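Local coordinates for alkyltransferase-like protein 1 (Schizosaccharomyces pombe, PDB 3GYH) that recognises O(6)-alkylguanine lesions in DNA, flips the damaged base into a hydrophobic pocket and presents the damage to nucleotide excision repair, at residues I17-V22 with W56-N61. Numbering follows the deposited sequence.
Sequences IPYGKV and WHRVIN. With PBO (1-pyridin-3-ylbutan-1-one), chain D; nucleotides of chain B.
Arg58 lies along Ile17 and the type II turn from Pro18 to Lys21, an instructive case of a damaged-base pocket whose wall continues into a contact with the loop before strand 23-24. Residues 56-61 carry the Trp-His-Arg form of the MGMT family's Cys-His-Arg motif, with tryptophan where alkyltransferases have their acceptor cysteine. One face of the Trp56 indole takes C11 of the pyridyloxobutyl adduct over its centre; Trp56 O accepts a hydrogen bond from N2 of the flipped guanine, DG7 of chain B (2.8 Å, 160° at the hydrogen). With an alanine here, the adduct's C10 and C11 would probably lose the aromatic surface they lie against, leaving the alkyl chain freer to shift. His57 NE2 hydrogen-bonds to Glu85 OE1 of helix 76-85, the same oxygen that forms a salt bridge with Arg58 NH2. With CG anti to its carbonyl carbon (chi1 -81°) and the chain extended to NE, Arg58 slides past Ile17 in the opposite direction, its CB 3.7 Å from Ile17 CD1. One guanidinium face receives Tyr19 CA; the Tyr19 ring and guanidinium planes are 78° apart, with Tyr19 CD1 3.6 Å from Arg58 NH2. Val59 sets CG2 against Ile17 CD1 at 4.1 Å, and its O grips the same guanine N2 (3.2 Å) while also accepting from Gln78. Asn61 CB lies 3.6 Å from OP2 of DT9 of chain B.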
ATOM      1  N   ILE A  17      -6.331  -6.520  -4.428  1.00 82.73           N
ATOM      2  CA  ILE A  17      -6.224  -5.309  -5.242  1.00 83.66           C
ATOM      3  C   ILE A  17      -5.852  -5.685  -6.674  1.00 84.37           C
ATOM      4  O   ILE A  17      -4.888  -6.430  -6.899  1.00 84.18           O
ATOM      5  CB  ILE A  17      -5.179  -4.307  -4.677  1.00 83.51           C
ATOM      6  CG1 ILE A  17      -5.411  -4.057  -3.183  1.00 82.29           C
ATOM      7  CG2 ILE A  17      -5.222  -2.994  -5.452  1.00 84.46           C
ATOM      8  CD1 ILE A  17      -4.337  -3.194  -2.520  1.00 81.66           C
ATOM      9  N   PRO A  18      -6.627  -5.182  -7.651  1.00 84.74           N
ATOM     10  CA  PRO A  18      -6.391  -5.503  -9.051  1.00 84.58           C
ATOM     11  C   PRO A  18      -5.174  -4.775  -9.586  1.00 84.65           C
ATOM     12  O   PRO A  18      -4.814  -3.709  -9.087  1.00 83.96           O
ATOM     13  CB  PRO A  18      -7.652  -4.995  -9.745  1.00 84.83           C
ATOM     14  CG  PRO A  18      -8.132  -3.903  -8.875  1.00 85.16           C
ATOM     15  CD  PRO A  18      -7.798  -4.309  -7.473  1.00 84.35           C
ATOM     16  N   TYR A  19      -4.546  -5.366 -10.594  1.00 85.22           N
ATOM     17  CA  TYR A  19      -3.525  -4.684 -11.368  1.00 85.43           C
ATOM     18  C   TYR A  19      -3.984  -3.258 -11.638  1.00 85.24           C
ATOM     19  O   TYR A  19      -5.143  -3.025 -11.992  1.00 85.43           O
ATOM     20  CB  TYR A  19      -3.311  -5.431 -12.676  1.00 85.80           C
ATOM     21  CG  TYR A  19      -2.071  -5.044 -13.437  1.00 87.44           C
ATOM     22  CD1 TYR A  19      -0.840  -5.601 -13.120  1.00 89.09           C
ATOM     23  CD2 TYR A  19      -2.138  -4.145 -14.496  1.00 89.76           C
ATOM     24  CE1 TYR A  19       0.298  -5.258 -13.827  1.00 91.41           C
ATOM     25  CE2 TYR A  19      -1.010  -3.798 -15.213  1.00 90.79           C
ATOM     26  CZ  TYR A  19       0.206  -4.356 -14.874  1.00 91.90           C
ATOM     27  OH  TYR A  19       1.336  -4.012 -15.581  1.00 91.38           O
ATOM     28  N   GLY A  20      -3.084  -2.302 -11.439  1.00 84.78           N
ATOM     29  CA  GLY A  20      -3.350  -0.919 -11.823  1.00 84.51           C
ATOM     30  C   GLY A  20      -4.256  -0.128 -10.889  1.00 84.04           C
ATOM     31  O   GLY A  20      -4.254   1.107 -10.931  1.00 84.10           O
ATOM     32  N   LYS A  21      -5.038  -0.824 -10.059  1.00 83.28           N
ATOM     33  CA  LYS A  21      -5.689  -0.204  -8.883  1.00 82.13           C
ATOM     34  C   LYS A  21      -4.782  -0.183  -7.646  1.00 80.05           C
ATOM     35  O   LYS A  21      -3.898  -1.024  -7.501  1.00 80.14           O
ATOM     36  CB  LYS A  21      -6.993  -0.926  -8.535  1.00 81.83           C
ATOM     37  CG  LYS A  21      -8.227  -0.286  -9.120  1.00 84.42           C
ATOM     38  CD  LYS A  21      -8.233  -0.401 -10.634  1.00 90.06           C
ATOM     39  CE  LYS A  21      -9.582  -0.909 -11.134  1.00 92.70           C
ATOM     40  NZ  LYS A  21      -9.668  -0.860 -12.626  1.00 94.95           N
ATOM     41  N   VAL A  22      -5.010   0.774  -6.753  1.00 77.62           N
ATOM     42  CA  VAL A  22      -4.402   0.715  -5.428  1.00 75.87           C
ATOM     43  C   VAL A  22      -5.416   0.773  -4.293  1.00 75.20           C
ATOM     44  O   VAL A  22      -6.604   0.960  -4.522  1.00 74.92           O
ATOM     45  CB  VAL A  22      -3.357   1.821  -5.207  1.00 75.03           C
ATOM     46  CG1 VAL A  22      -2.237   1.713  -6.211  1.00 75.53           C
ATOM     47  CG2 VAL A  22      -4.000   3.183  -5.234  1.00 73.29           C
ATOM     48  N   TRP A  56       2.142  -5.696  -2.355  1.00 77.12           N
ATOM     49  CA  TRP A  56       2.489  -4.712  -1.353  1.00 78.62           C
ATOM     50  C   TRP A  56       2.622  -3.314  -1.954  1.00 78.07           C
ATOM     51  O   TRP A  56       2.482  -2.310  -1.252  1.00 77.31           O
ATOM     52  CB  TRP A  56       3.769  -5.111  -0.615  1.00 78.65           C
ATOM     53  CG  TRP A  56       4.952  -5.180  -1.498  1.00 84.92           C
ATOM     54  CD1 TRP A  56       5.423  -6.281  -2.154  1.00 89.05           C
ATOM     55  CD2 TRP A  56       5.827  -4.097  -1.849  1.00 89.74           C
ATOM     56  NE1 TRP A  56       6.544  -5.954  -2.885  1.00 90.70           N
ATOM     57  CE2 TRP A  56       6.811  -4.619  -2.717  1.00 90.00           C
ATOM     58  CE3 TRP A  56       5.877  -2.737  -1.512  1.00 90.25           C
ATOM     59  CZ2 TRP A  56       7.835  -3.831  -3.253  1.00 89.93           C
ATOM     60  CZ3 TRP A  56       6.899  -1.955  -2.049  1.00 89.61           C
ATOM     61  CH2 TRP A  56       7.861  -2.507  -2.909  1.00 88.27           C
ATOM     62  N   HIS A  57       2.892  -3.244  -3.254  1.00 77.78           N
ATOM     63  CA  HIS A  57       3.091  -1.946  -3.896  1.00 77.26           C
ATOM     64  C   HIS A  57       1.780  -1.198  -4.061  1.00 75.79           C
ATOM     65  O   HIS A  57       1.778   0.005  -4.272  1.00 75.39           O
ATOM     66  CB  HIS A  57       3.790  -2.091  -5.245  1.00 77.71           C
ATOM     67  CG  HIS A  57       3.224  -3.176  -6.102  1.00 81.69           C
ATOM     68  ND1 HIS A  57       3.535  -4.507  -5.919  1.00 84.95           N
ATOM     69  CD2 HIS A  57       2.363  -3.129  -7.147  1.00 84.97           C
ATOM     70  CE1 HIS A  57       2.890  -5.233  -6.816  1.00 87.80           C
ATOM     71  NE2 HIS A  57       2.168  -4.422  -7.571  1.00 85.96           N
ATOM     72  N   ARG A  58       0.672  -1.919  -3.962  1.00 74.26           N
ATOM     73  CA  ARG A  58      -0.625  -1.349  -4.268  1.00 74.69           C
ATOM     74  C   ARG A  58      -1.253  -0.703  -3.040  1.00 74.27           C
ATOM     75  O   ARG A  58      -2.474  -0.574  -2.942  1.00 73.73           O
ATOM     76  CB  ARG A  58      -1.551  -2.420  -4.835  1.00 75.15           C
ATOM     77  CG  ARG A  58      -1.315  -2.689  -6.291  1.00 76.55           C
ATOM     78  CD  ARG A  58      -1.749  -4.084  -6.629  1.00 80.54           C
ATOM     79  NE  ARG A  58      -1.128  -4.544  -7.864  1.00 83.90           N
ATOM     80  CZ  ARG A  58      -1.308  -5.751  -8.384  1.00 84.20           C
ATOM     81  NH1 ARG A  58      -2.096  -6.626  -7.766  1.00 84.68           N
ATOM     82  NH2 ARG A  58      -0.705  -6.080  -9.522  1.00 85.56           N
ATOM     83  N   VAL A  59      -0.409  -0.289  -2.105  1.00 73.57           N
ATOM     84  CA  VAL A  59      -0.884   0.211  -0.826  1.00 72.66           C
ATOM     85  C   VAL A  59      -0.113   1.465  -0.413  1.00 73.33           C
ATOM     86  O   VAL A  59       0.949   1.367   0.206  1.00 73.55           O
ATOM     87  CB  VAL A  59      -0.754  -0.871   0.249  1.00 71.80           C
ATOM     88  CG1 VAL A  59      -1.725  -0.628   1.356  1.00 71.48           C
ATOM     89  CG2 VAL A  59      -0.983  -2.245  -0.359  1.00 71.01           C
ATOM     90  N   ILE A  60      -0.642   2.634  -0.780  1.00 73.68           N
ATOM     91  CA  ILE A  60      -0.034   3.918  -0.424  1.00 74.29           C
ATOM     92  C   ILE A  60      -0.799   4.571   0.726  1.00 74.56           C
ATOM     93  O   ILE A  60      -1.569   3.906   1.412  1.00 75.37           O
ATOM     94  CB  ILE A  60      -0.019   4.891  -1.609  1.00 74.15           C
ATOM     95  CG1 ILE A  60      -1.443   5.292  -1.976  1.00 75.27           C
ATOM     96  CG2 ILE A  60       0.701   4.289  -2.800  1.00 74.05           C
ATOM     97  CD1 ILE A  60      -1.594   6.772  -2.211  1.00 77.30           C
ATOM     98  N   ASN A  61      -0.591   5.866   0.942  1.00 73.78           N
ATOM     99  CA  ASN A  61      -1.243   6.536   2.055  1.00 74.69           C
ATOM    100  C   ASN A  61      -2.468   7.356   1.661  1.00 75.51           C
ATOM    101  O   ASN A  61      -2.633   7.747   0.501  1.00 75.52           O
ATOM    102  CB  ASN A  61      -0.257   7.414   2.809  1.00 75.24           C
ATOM    103  CG  ASN A  61       0.297   8.524   1.955  1.00 76.64           C
ATOM    104  OD1 ASN A  61      -0.450   9.240   1.285  1.00 76.54           O
ATOM    105  ND2 ASN A  61       1.622   8.678   1.970  1.00 78.92           N
TER
HETATM  106  C10 PBO D 200       6.818  -4.130   1.852  1.00 61.98           C
HETATM  107  C11 PBO D 200       7.692  -4.505   0.647  1.00 65.21           C
HETATM  108  C12 PBO D 200       9.210  -4.348   0.835  1.00 65.77           C
HETATM  109  C13 PBO D 200       9.960  -5.417   0.051  1.00 65.67           C
HETATM  110  C14 PBO D 200      10.823  -5.104  -1.140  1.00 67.52           C
HETATM  111  C15 PBO D 200      11.439  -3.859  -1.291  1.00 68.70           C
HETATM  112  C16 PBO D 200      12.230  -3.637  -2.419  1.00 69.54           C
HETATM  113  C17 PBO D 200      12.391  -4.658  -3.358  1.00 68.24           C
HETATM  114  N1' PBO D 200      11.789  -5.850  -3.181  1.00 65.90           N
HETATM  115  C18 PBO D 200      11.023  -6.093  -2.111  1.00 64.49           C
HETATM  116  O13 PBO D 200       9.876  -6.587   0.387  1.00 67.66           O
ATOM    117  P    DG B   7       8.688   2.443   8.456  1.00 69.95           P
ATOM    118  OP1  DG B   7       8.084   1.075   8.616  1.00 66.83           O
ATOM    119  OP2  DG B   7      10.057   2.601   7.821  1.00 74.83           O
ATOM    120  O5'  DG B   7       7.728   3.325   7.522  1.00 68.76           O
ATOM    121  C5'  DG B   7       6.326   3.292   7.686  1.00 61.58           C
ATOM    122  C4'  DG B   7       5.698   3.923   6.459  1.00 55.72           C
ATOM    123  O4'  DG B   7       6.264   3.313   5.304  1.00 52.05           O
ATOM    124  C3'  DG B   7       4.237   3.524   6.493  1.00 53.56           C
ATOM    125  O3'  DG B   7       3.466   4.517   5.806  1.00 52.73           O
ATOM    126  C2'  DG B   7       4.215   2.206   5.749  1.00 52.55           C
ATOM    127  C1'  DG B   7       5.325   2.403   4.737  1.00 54.97           C
ATOM    128  N9   DG B   7       5.984   1.138   4.373  1.00 56.02           N
ATOM    129  C8   DG B   7       7.109   0.660   4.910  1.00 61.86           C
ATOM    130  N7   DG B   7       7.418  -0.514   4.297  1.00 62.14           N
ATOM    131  C5   DG B   7       6.466  -0.764   3.374  1.00 58.56           C
ATOM    132  C6   DG B   7       6.263  -1.800   2.464  1.00 57.41           C
ATOM    133  O6   DG B   7       7.150  -2.845   2.391  1.00 60.58           O
ATOM    134  N1   DG B   7       5.193  -1.744   1.651  1.00 56.86           N
ATOM    135  C2   DG B   7       4.333  -0.702   1.727  1.00 56.66           C
ATOM    136  N2   DG B   7       3.262  -0.661   0.909  1.00 57.28           N
ATOM    137  N3   DG B   7       4.511   0.308   2.606  1.00 57.26           N
ATOM    138  C4   DG B   7       5.572   0.293   3.433  1.00 56.86           C
ATOM    139  P    DT B   9      -3.203   6.004   6.130  1.00 59.84           P
ATOM    140  OP1  DT B   9      -3.911   5.036   5.264  1.00 61.02           O
ATOM    141  OP2  DT B   9      -2.480   7.171   5.571  1.00 57.22           O
ATOM    142  O5'  DT B   9      -4.283   6.509   7.187  1.00 61.61           O
ATOM    143  C5'  DT B   9      -3.982   6.694   8.564  1.00 64.29           C
ATOM    144  C4'  DT B   9      -5.086   7.522   9.191  1.00 65.54           C
ATOM    145  O4'  DT B   9      -4.548   8.333  10.268  1.00 64.40           O
ATOM    146  C3'  DT B   9      -5.704   8.517   8.219  1.00 65.41           C
ATOM    147  O3'  DT B   9      -7.024   8.852   8.676  1.00 70.24           O
ATOM    148  C2'  DT B   9      -4.710   9.665   8.325  1.00 61.39           C
ATOM    149  C1'  DT B   9      -4.526   9.679   9.840  1.00 64.36           C
ATOM    150  N1   DT B   9      -3.264  10.284  10.306  1.00 65.66           N
ATOM    151  C2   DT B   9      -3.251  10.893  11.542  1.00 70.84           C
ATOM    152  O2   DT B   9      -4.223  10.955  12.275  1.00 75.94           O
ATOM    153  N3   DT B   9      -2.042  11.426  11.896  1.00 70.78           N
ATOM    154  C4   DT B   9      -0.882  11.408  11.140  1.00 68.00           C
ATOM    155  O4   DT B   9       0.159  11.924  11.534  1.00 72.44           O
ATOM    156  C5   DT B   9      -0.963  10.758   9.861  1.00 63.89           C
ATOM    157  C7   DT B   9       0.250  10.695   8.978  1.00 58.26           C
ATOM    158  C6   DT B   9      -2.142  10.232   9.508  1.00 64.40           C
TER